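Local coordinates for ABC transporter, substrate binding protein (Polyamine) (Agrobacterium tumefaciens, PDB 4EUO) that probably delivers gamma-aminobutyric acid to an ABC transporter, binding it selectively in the periplasm as a class D solute-binding protein, at residues A[85-99]-A[256-268]. Residues are numbered along the deposited sequence; the frame is centred on the assembly and turned at random.
Sequences KLDPRFVTDYSVGSF and MATATGYAPVNIE. With ABU (gamma-amino-butanoic acid), chain E; GOL (glycerol), chain C.
Phe-99 and Tyr-262 form an offset aromatic stack in the GABA pocket of this periplasmic binding protein fold, at one end of a mostly buried contact between the start of strand 96-107 with the loop before it and the loop that follows helix 250-260. The two side chains run alongside each other in the same direction, with planes 27° apart and centroids separated by 4.5 Å. Phe-99 puts CE1 over the centre of the tyrosine ring, while its own edge meets the aliphatic ligand chain, CZ lying 3.6 Å from ABU CG. The position of Phe-99 CG between its backbone N and carbonyl carbon (chi1 61°) sets the ring there. At its base, Met-256 bends at chi2 and chi3 to bring CE to 3.6 Å from Phe-99 CB, with SD oblique to the ring.

Val-265 fills the middle: CG2 lies 3.4 Å from Gly-97 O, and CG1 meets Phe-90. Its carbonyl oxygen accepts from Asp-87 N at 2.9 Å; a water links the same oxygen to Gly-97 O. Further out, Ile-267 N donates to Lys-85 O with an N-H...O angle of 168°. These two bonds flank a single beta bridge between Leu-86 and Asn-266. Asp-87 is held by Arg-89, whose NE and NH2 reach both carboxylate oxygens side-on through syn lone pairs, while OD1 also closes an Asx turn with Arg-89 N. At the outer end, the extended Lys-85 chain carries NZ to a salt bridge with Glu-268 OE1, 3.2 Å away, whose hydrogen bond is weak. Back in the pocket, Tyr-262 OH donates to ABU O at 2.6 Å, a carboxylate contact at the edge of the stacked ring.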
ATOM      1  N   LYS A  85       5.035  -1.590  21.047  1.00 16.15           N
ATOM      2  CA  LYS A  85       3.755  -0.998  20.702  1.00 16.96           C
ATOM      3  C   LYS A  85       3.445  -1.135  19.225  1.00 19.77           C
ATOM      4  O   LYS A  85       2.415  -0.621  18.785  1.00 19.04           O
ATOM      5  CB  LYS A  85       3.711   0.451  21.138  1.00 20.86           C
ATOM      6  CG  LYS A  85       3.681   0.563  22.664  1.00 26.26           C
ATOM      7  CD  LYS A  85       3.772   1.983  23.136  1.00 36.13           C
ATOM      8  CE  LYS A  85       4.075   2.025  24.615  1.00 44.45           C
ATOM      9  NZ  LYS A  85       4.228   3.420  25.100  1.00 59.24           N
ATOM     10  N   LEU A  86       4.281  -1.874  18.477  1.00 14.70           N
ATOM     11  CA  LEU A  86       4.097  -1.977  17.023  1.00 13.72           C
ATOM     12  C   LEU A  86       3.242  -3.144  16.624  1.00 16.44           C
ATOM     13  O   LEU A  86       3.333  -4.219  17.221  1.00 16.44           O
ATOM     14  CB  LEU A  86       5.470  -2.037  16.318  1.00 12.95           C
ATOM     15  CG  LEU A  86       6.410  -0.894  16.700  1.00 15.62           C
ATOM     16  CD1 LEU A  86       7.681  -0.925  15.876  1.00 14.37           C
ATOM     17  CD2 LEU A  86       5.706   0.477  16.587  1.00 16.63           C
ATOM     18  N   ASP A  87       2.443  -2.976  15.554  1.00 13.59           N
ATOM     19  CA  ASP A  87       1.572  -4.025  15.080  1.00 13.30           C
ATOM     20  C   ASP A  87       2.406  -5.268  14.849  1.00 17.01           C
ATOM     21  O   ASP A  87       3.318  -5.266  14.021  1.00 14.71           O
ATOM     22  CB  ASP A  87       0.850  -3.578  13.795  1.00 13.95           C
ATOM     23  CG  ASP A  87      -0.258  -4.502  13.378  1.00 17.16           C
ATOM     24  OD1 ASP A  87      -0.042  -5.724  13.386  1.00 14.93           O
ATOM     25  OD2 ASP A  87      -1.286  -3.991  12.859  1.00 19.05           O
ATOM     26  N   PRO A  88       2.177  -6.354  15.621  1.00 15.63           N
ATOM     27  CA  PRO A  88       3.071  -7.512  15.518  1.00 14.85           C
ATOM     28  C   PRO A  88       3.015  -8.286  14.226  1.00 17.88           C
ATOM     29  O   PRO A  88       3.901  -9.083  13.961  1.00 17.84           O
ATOM     30  CB  PRO A  88       2.686  -8.359  16.746  1.00 16.09           C
ATOM     31  CG  PRO A  88       1.274  -8.011  16.977  1.00 19.73           C
ATOM     32  CD  PRO A  88       1.140  -6.554  16.657  1.00 16.69           C
ATOM     33  N   ARG A  89       1.984  -8.024  13.384  1.00 15.15           N
ATOM     34  CA  ARG A  89       1.857  -8.752  12.132  1.00 15.00           C
ATOM     35  C   ARG A  89       2.906  -8.339  11.110  1.00 13.28           C
ATOM     36  O   ARG A  89       3.123  -9.060  10.149  1.00 15.42           O
ATOM     37  CB  ARG A  89       0.477  -8.524  11.502  1.00 15.09           C
ATOM     38  CG  ARG A  89      -0.626  -9.193  12.324  1.00 17.34           C
ATOM     39  CD  ARG A  89      -2.012  -8.754  11.896  1.00 16.96           C
ATOM     40  NE  ARG A  89      -2.239  -7.348  12.167  1.00 17.00           N
ATOM     41  CZ  ARG A  89      -3.396  -6.729  11.991  1.00 21.50           C
ATOM     42  NH1 ARG A  89      -4.468  -7.410  11.597  1.00 20.84           N
ATOM     43  NH2 ARG A  89      -3.498  -5.434  12.216  1.00 19.50           N
ATOM     44  N   PHE A  90       3.486  -7.148  11.301  1.00 13.23           N
ATOM     45  CA  PHE A  90       4.384  -6.578  10.308  1.00 11.91           C
ATOM     46  C   PHE A  90       5.804  -6.323  10.764  1.00 13.99           C
ATOM     47  O   PHE A  90       6.533  -5.564  10.116  1.00 13.32           O
ATOM     48  CB  PHE A  90       3.738  -5.300   9.742  1.00 12.94           C
ATOM     49  CG  PHE A  90       2.266  -5.453   9.449  1.00 13.47           C
ATOM     50  CD1 PHE A  90       1.816  -6.442   8.580  1.00 13.68           C
ATOM     51  CD2 PHE A  90       1.332  -4.658  10.092  1.00 13.66           C
ATOM     52  CE1 PHE A  90       0.434  -6.630   8.365  1.00 13.99           C
ATOM     53  CE2 PHE A  90      -0.034  -4.841   9.872  1.00 15.98           C
ATOM     54  CZ  PHE A  90      -0.465  -5.832   9.029  1.00 13.81           C
ATOM     55  N   VAL A  91       6.220  -6.939  11.870  1.00 13.22           N
ATOM     56  CA  VAL A  91       7.583  -6.806  12.396  1.00 12.28           C
ATOM     57  C   VAL A  91       8.386  -8.021  11.972  1.00 14.84           C
ATOM     58  O   VAL A  91       7.958  -9.154  12.149  1.00 15.68           O
ATOM     59  CB  VAL A  91       7.551  -6.657  13.950  1.00 15.88           C
ATOM     60  CG1 VAL A  91       8.958  -6.712  14.548  1.00 15.57           C
ATOM     61  CG2 VAL A  91       6.841  -5.379  14.361  1.00 15.68           C
ATOM     62  N   THR A  92       9.535  -7.771  11.317  1.00 13.10           N
ATOM     63  CA  THR A  92      10.507  -8.793  10.953  1.00 13.49           C
ATOM     64  C   THR A  92      11.880  -8.280  11.413  1.00 14.76           C
ATOM     65  O   THR A  92      12.001  -7.150  11.858  1.00 14.25           O
ATOM     66  CB  THR A  92      10.530  -9.100   9.445  1.00 13.44           C
ATOM     67  OG1 THR A  92      11.265  -8.076   8.760  1.00 13.80           O
ATOM     68  CG2 THR A  92       9.142  -9.300   8.830  1.00 16.28           C
ATOM     69  N   ASP A  93      12.936  -9.084  11.196  1.00 15.15           N
ATOM     70  CA  ASP A  93      14.295  -8.616  11.538  1.00 15.06           C
ATOM     71  C   ASP A  93      14.727  -7.411  10.687  1.00 16.46           C
ATOM     72  O   ASP A  93      15.667  -6.686  11.059  1.00 15.80           O
ATOM     73  CB  ASP A  93      15.305  -9.746  11.285  1.00 16.29           C
ATOM     74  CG  ASP A  93      15.301 -10.844  12.338  1.00 23.00           C
ATOM     75  OD1 ASP A  93      14.565 -10.708  13.338  1.00 23.63           O
ATOM     76  OD2 ASP A  93      16.006 -11.851  12.138  1.00 25.53           O
ATOM     77  N   TYR A  94      14.052  -7.209   9.531  1.00 13.78           N
ATOM     78  CA  TYR A  94      14.411  -6.155   8.580  1.00 12.11           C
ATOM     79  C   TYR A  94      13.341  -5.080   8.380  1.00 12.18           C
ATOM     80  O   TYR A  94      13.518  -4.210   7.520  1.00 12.35           O
ATOM     81  CB  TYR A  94      14.700  -6.787   7.214  1.00 13.40           C
ATOM     82  CG  TYR A  94      15.833  -7.787   7.242  1.00 15.12           C
ATOM     83  CD1 TYR A  94      17.151  -7.380   7.032  1.00 15.69           C
ATOM     84  CD2 TYR A  94      15.594  -9.140   7.471  1.00 16.55           C
ATOM     85  CE1 TYR A  94      18.202  -8.298   7.025  1.00 16.31           C
ATOM     86  CE2 TYR A  94      16.643 -10.068   7.493  1.00 18.44           C
ATOM     87  CZ  TYR A  94      17.940  -9.638   7.248  1.00 23.16           C
ATOM     88  OH  TYR A  94      18.995 -10.523   7.250  1.00 22.43           O
ATOM     89  N   SER A  95      12.216  -5.154   9.084  1.00 11.74           N
ATOM     90  CA  SER A  95      11.118  -4.236   8.777  1.00 11.46           C
ATOM     91  C   SER A  95      10.131  -4.099   9.907  1.00 11.41           C
ATOM     92  O   SER A  95      10.027  -4.986  10.771  1.00 12.41           O
ATOM     93  CB  SER A  95      10.364  -4.770   7.551  1.00 11.95           C
ATOM     94  OG  SER A  95       9.758  -6.036   7.816  1.00 12.33           O
ATOM     95  N   VAL A  96       9.400  -3.003   9.906  1.00  9.93           N
ATOM     96  CA  VAL A  96       8.265  -2.795  10.780  1.00 10.63           C
ATOM     97  C   VAL A  96       7.166  -2.179   9.912  1.00 11.18           C
ATOM     98  O   VAL A  96       7.447  -1.600   8.843  1.00 10.31           O
ATOM     99  CB  VAL A  96       8.566  -1.910  11.999  1.00 13.20           C
ATOM    100  CG1 VAL A  96       9.584  -2.590  12.935  1.00 13.05           C
ATOM    101  CG2 VAL A  96       9.027  -0.526  11.585  1.00 13.32           C
ATOM    102  N   GLY A  97       5.938  -2.234  10.385  1.00 10.39           N
ATOM    103  CA  GLY A  97       4.851  -1.636   9.626  1.00  9.30           C
ATOM    104  C   GLY A  97       4.930  -0.126   9.540  1.00 10.26           C
ATOM    105  O   GLY A  97       5.401   0.537  10.463  1.00 10.57           O
ATOM    106  N   SER A  98       4.482   0.428   8.413  1.00  9.03           N
ATOM    107  CA  SER A  98       4.392   1.850   8.131  1.00  8.58           C
ATOM    108  C   SER A  98       2.940   2.325   8.271  1.00 10.10           C
ATOM    109  O   SER A  98       2.663   3.361   8.885  1.00  9.69           O
ATOM    110  CB  SER A  98       4.896   2.124   6.713  1.00  9.18           C
ATOM    111  OG  SER A  98       4.805   3.522   6.461  1.00 10.30           O
ATOM    112  N   PHE A  99       2.004   1.581   7.655  1.00  8.44           N
ATOM    113  CA  PHE A  99       0.583   1.863   7.743  1.00  8.27           C
ATOM    114  C   PHE A  99      -0.185   0.677   7.206  1.00  9.57           C
ATOM    115  O   PHE A  99       0.394  -0.140   6.459  1.00  9.31           O
ATOM    116  CB  PHE A  99       0.151   3.148   7.005  1.00  8.88           C
ATOM    117  CG  PHE A  99       0.414   3.158   5.513  1.00  8.17           C
ATOM    118  CD1 PHE A  99      -0.562   2.733   4.612  1.00  9.52           C
ATOM    119  CD2 PHE A  99       1.615   3.617   5.015  1.00  9.23           C
ATOM    120  CE1 PHE A  99      -0.325   2.763   3.231  1.00  9.44           C
ATOM    121  CE2 PHE A  99       1.860   3.649   3.642  1.00  9.25           C
ATOM    122  CZ  PHE A  99       0.885   3.223   2.760  1.00  9.37           C
ATOM    123  N   MET A 256      -0.235  10.479  10.927  1.00 12.28           N
ATOM    124  CA  MET A 256      -0.194   9.932   9.563  1.00 12.47           C
ATOM    125  C   MET A 256      -1.612   9.443   9.213  1.00 12.87           C
ATOM    126  O   MET A 256      -2.126   9.706   8.126  1.00 12.14           O
ATOM    127  CB  MET A 256       0.825   8.790   9.536  1.00 13.01           C
ATOM    128  CG  MET A 256       0.883   8.005   8.212  1.00 13.06           C
ATOM    129  SD  MET A 256      -0.436   6.758   8.054  1.00 12.78           S
ATOM    130  CE  MET A 256      -0.140   5.747   9.511  1.00 12.15           C
ATOM    131  N   ALA A 257      -2.263   8.730  10.154  1.00 11.11           N
ATOM    132  CA  ALA A 257      -3.578   8.187   9.865  1.00 11.47           C
ATOM    133  C   ALA A 257      -4.631   9.265   9.648  1.00 12.66           C
ATOM    134  O   ALA A 257      -5.432   9.211   8.712  1.00 12.77           O
ATOM    135  CB  ALA A 257      -3.999   7.269  11.018  1.00 12.25           C
ATOM    136  N   THR A 258      -4.617  10.280  10.527  1.00 12.83           N
ATOM    137  CA  THR A 258      -5.550  11.389  10.399  1.00 13.40           C
ATOM    138  C   THR A 258      -5.372  12.077   9.044  1.00 14.91           C
ATOM    139  O   THR A 258      -6.375  12.459   8.433  1.00 15.26           O
ATOM    140  CB  THR A 258      -5.277  12.389  11.544  1.00 15.76           C
ATOM    141  OG1 THR A 258      -5.553  11.738  12.775  1.00 15.69           O
ATOM    142  CG2 THR A 258      -6.124  13.669  11.444  1.00 17.05           C
ATOM    143  N   ALA A 259      -4.122  12.234   8.590  1.00 13.26           N
ATOM    144  CA  ALA A 259      -3.811  12.946   7.346  1.00 15.30           C
ATOM    145  C   ALA A 259      -4.064  12.130   6.095  1.00 17.62           C
ATOM    146  O   ALA A 259      -4.128  12.715   5.017  1.00 18.42           O
ATOM    147  CB  ALA A 259      -2.367  13.394   7.362  1.00 16.67           C
ATOM    148  N   THR A 260      -4.150  10.783   6.203  1.00 13.15           N
ATOM    149  CA  THR A 260      -4.260   9.970   4.987  1.00 12.55           C
ATOM    150  C   THR A 260      -5.519   9.149   4.818  1.00 13.26           C
ATOM    151  O   THR A 260      -5.848   8.798   3.693  1.00 12.99           O
ATOM    152  CB  THR A 260      -3.116   8.946   4.913  1.00 13.90           C
ATOM    153  OG1 THR A 260      -3.173   8.094   6.062  1.00 12.59           O
ATOM    154  CG2 THR A 260      -1.752   9.583   4.777  1.00 15.24           C
ATOM    155  N   GLY A 261      -6.134   8.724   5.914  1.00 12.75           N
ATOM    156  CA  GLY A 261      -7.218   7.752   5.851  1.00 12.37           C
ATOM    157  C   GLY A 261      -6.709   6.311   5.935  1.00 11.29           C
ATOM    158  O   GLY A 261      -7.494   5.381   5.815  1.00 11.55           O
ATOM    159  N   TYR A 262      -5.408   6.121   6.189  1.00  9.96           N
ATOM    160  CA  TYR A 262      -4.835   4.785   6.402  1.00  9.83           C
ATOM    161  C   TYR A 262      -4.865   4.508   7.900  1.00 11.95           C
ATOM    162  O   TYR A 262      -4.965   5.449   8.695  1.00 12.81           O
ATOM    163  CB  TYR A 262      -3.390   4.697   5.864  1.00  9.38           C
ATOM    164  CG  TYR A 262      -3.356   4.735   4.351  1.00  8.04           C
ATOM    165  CD1 TYR A 262      -4.157   3.886   3.602  1.00  8.46           C
ATOM    166  CD2 TYR A 262      -2.573   5.671   3.668  1.00  9.23           C
ATOM    167  CE1 TYR A 262      -4.149   3.923   2.213  1.00  7.65           C
ATOM    168  CE2 TYR A 262      -2.567   5.728   2.279  1.00  8.74           C
ATOM    169  CZ  TYR A 262      -3.380   4.867   1.563  1.00  8.80           C
ATOM    170  OH  TYR A 262      -3.485   4.965   0.209  1.00  8.37           O
ATOM    171  N   ALA A 263      -4.818   3.235   8.293  1.00  9.82           N
ATOM    172  CA  ALA A 263      -4.845   2.889   9.709  1.00  9.51           C
ATOM    173  C   ALA A 263      -3.444   2.866  10.285  1.00 10.40           C
ATOM    174  O   ALA A 263      -2.472   2.473   9.621  1.00 10.05           O
ATOM    175  CB  ALA A 263      -5.527   1.544   9.912  1.00 10.52           C
ATOM    176  N   PRO A 264      -3.302   3.287  11.553  1.00 10.76           N
ATOM    177  CA  PRO A 264      -1.987   3.239  12.196  1.00 10.57           C
ATOM    178  C   PRO A 264      -1.565   1.813  12.532  1.00 12.21           C
ATOM    179  O   PRO A 264      -2.407   0.909  12.659  1.00 13.16           O
ATOM    180  CB  PRO A 264      -2.177   4.087  13.447  1.00 12.86           C
ATOM    181  CG  PRO A 264      -3.623   4.006  13.749  1.00 15.77           C
ATOM    182  CD  PRO A 264      -4.355   3.788  12.463  1.00 11.67           C
ATOM    183  N   VAL A 265      -0.258   1.637  12.698  1.00  9.71           N
ATOM    184  CA  VAL A 265       0.391   0.380  13.053  1.00 10.27           C
ATOM    185  C   VAL A 265       1.161   0.485  14.358  1.00 12.27           C
ATOM    186  O   VAL A 265       2.122  -0.233  14.596  1.00 11.89           O
ATOM    187  CB  VAL A 265       1.200  -0.232  11.879  1.00 11.62           C
ATOM    188  CG1 VAL A 265       0.228  -0.753  10.794  1.00 11.93           C
ATOM    189  CG2 VAL A 265       2.162   0.800  11.295  1.00 11.44           C
ATOM    190  N   ASN A 266       0.674   1.386  15.227  1.00 13.37           N
ATOM    191  CA  ASN A 266       1.095   1.518  16.623  1.00 13.98           C
ATOM    192  C   ASN A 266      -0.216   1.319  17.373  1.00 13.74           C
ATOM    193  O   ASN A 266      -1.218   1.983  17.070  1.00 12.83           O
ATOM    194  CB  ASN A 266       1.717   2.863  16.923  1.00 13.98           C
ATOM    195  CG  ASN A 266       2.202   2.922  18.364  1.00 15.70           C
ATOM    196  OD1 ASN A 266       1.401   2.760  19.299  1.00 15.38           O
ATOM    197  ND2 ASN A 266       3.493   3.126  18.572  1.00 14.85           N
ATOM    198  N   ILE A 267      -0.216   0.393  18.334  1.00 13.92           N
ATOM    199  CA  ILE A 267      -1.416   0.029  19.093  1.00 13.93           C
ATOM    200  C   ILE A 267      -1.917   1.087  20.051  1.00 15.70           C
ATOM    201  O   ILE A 267      -3.064   0.979  20.507  1.00 16.89           O
ATOM    202  CB  ILE A 267      -1.213  -1.340  19.752  1.00 16.85           C
ATOM    203  CG1 ILE A 267      -0.258  -1.226  20.983  1.00 17.14           C
ATOM    204  CG2 ILE A 267      -0.712  -2.340  18.693  1.00 22.55           C
ATOM    205  CD1 ILE A 267       0.327  -2.513  21.436  1.00 26.37           C
ATOM    206  N   GLU A 268      -1.136   2.131  20.284  1.00 14.21           N
ATOM    207  CA  GLU A 268      -1.573   3.217  21.160  1.00 14.37           C
ATOM    208  C   GLU A 268      -1.959   4.470  20.393  1.00 15.66           C
ATOM    209  O   GLU A 268      -2.164   5.524  20.998  1.00 15.96           O
ATOM    210  CB  GLU A 268      -0.520   3.493  22.238  1.00 15.80           C
ATOM    211  CG  GLU A 268      -0.264   2.244  23.066  1.00 16.75           C
ATOM    212  CD  GLU A 268       0.454   2.389  24.387  1.00 31.23           C
ATOM    213  OE1 GLU A 268       1.065   3.452  24.634  1.00 27.04           O
ATOM    214  OE2 GLU A 268       0.440   1.402  25.159  1.00 24.76           O
TER
HETATM  215  N   ABU E 404       1.632   0.446  -1.015  1.00 15.93           N
HETATM  216  CD  ABU E 404       0.532   1.343  -0.639  1.00 11.32           C
HETATM  217  CB  ABU E 404       0.804   2.766  -1.059  1.00 11.35           C
HETATM  218  CG  ABU E 404      -0.327   3.635  -0.627  1.00 11.20           C
HETATM  219  C   ABU E 404      -0.265   5.074  -1.095  1.00  9.76           C
HETATM  220  O   ABU E 404      -1.392   5.781  -1.057  1.00  9.30           O
HETATM  221  OXT ABU E 404       0.803   5.602  -1.643  1.00  9.40           O
HETATM  222  C1  GOL C 402       5.000   7.210  22.191  1.00 36.22           C
HETATM  223  O1  GOL C 402       5.984   8.134  21.753  1.00 38.65           O
HETATM  224  C2  GOL C 402       5.484   5.791  22.032  1.00 31.89           C
HETATM  225  O2  GOL C 402       5.356   5.118  23.286  1.00 39.08           O
HETATM  226  C3  GOL C 402       4.629   5.095  21.004  1.00 27.28           C
HETATM  227  O3  GOL C 402       5.085   3.779  20.759  1.00 37.34           O
HETATM  228  O   HOH W   1      -2.433  -1.787  13.745  1.00 26.67           O
HETATM  229  O   HOH W   2       4.823  -0.502  13.142  1.00 13.40           O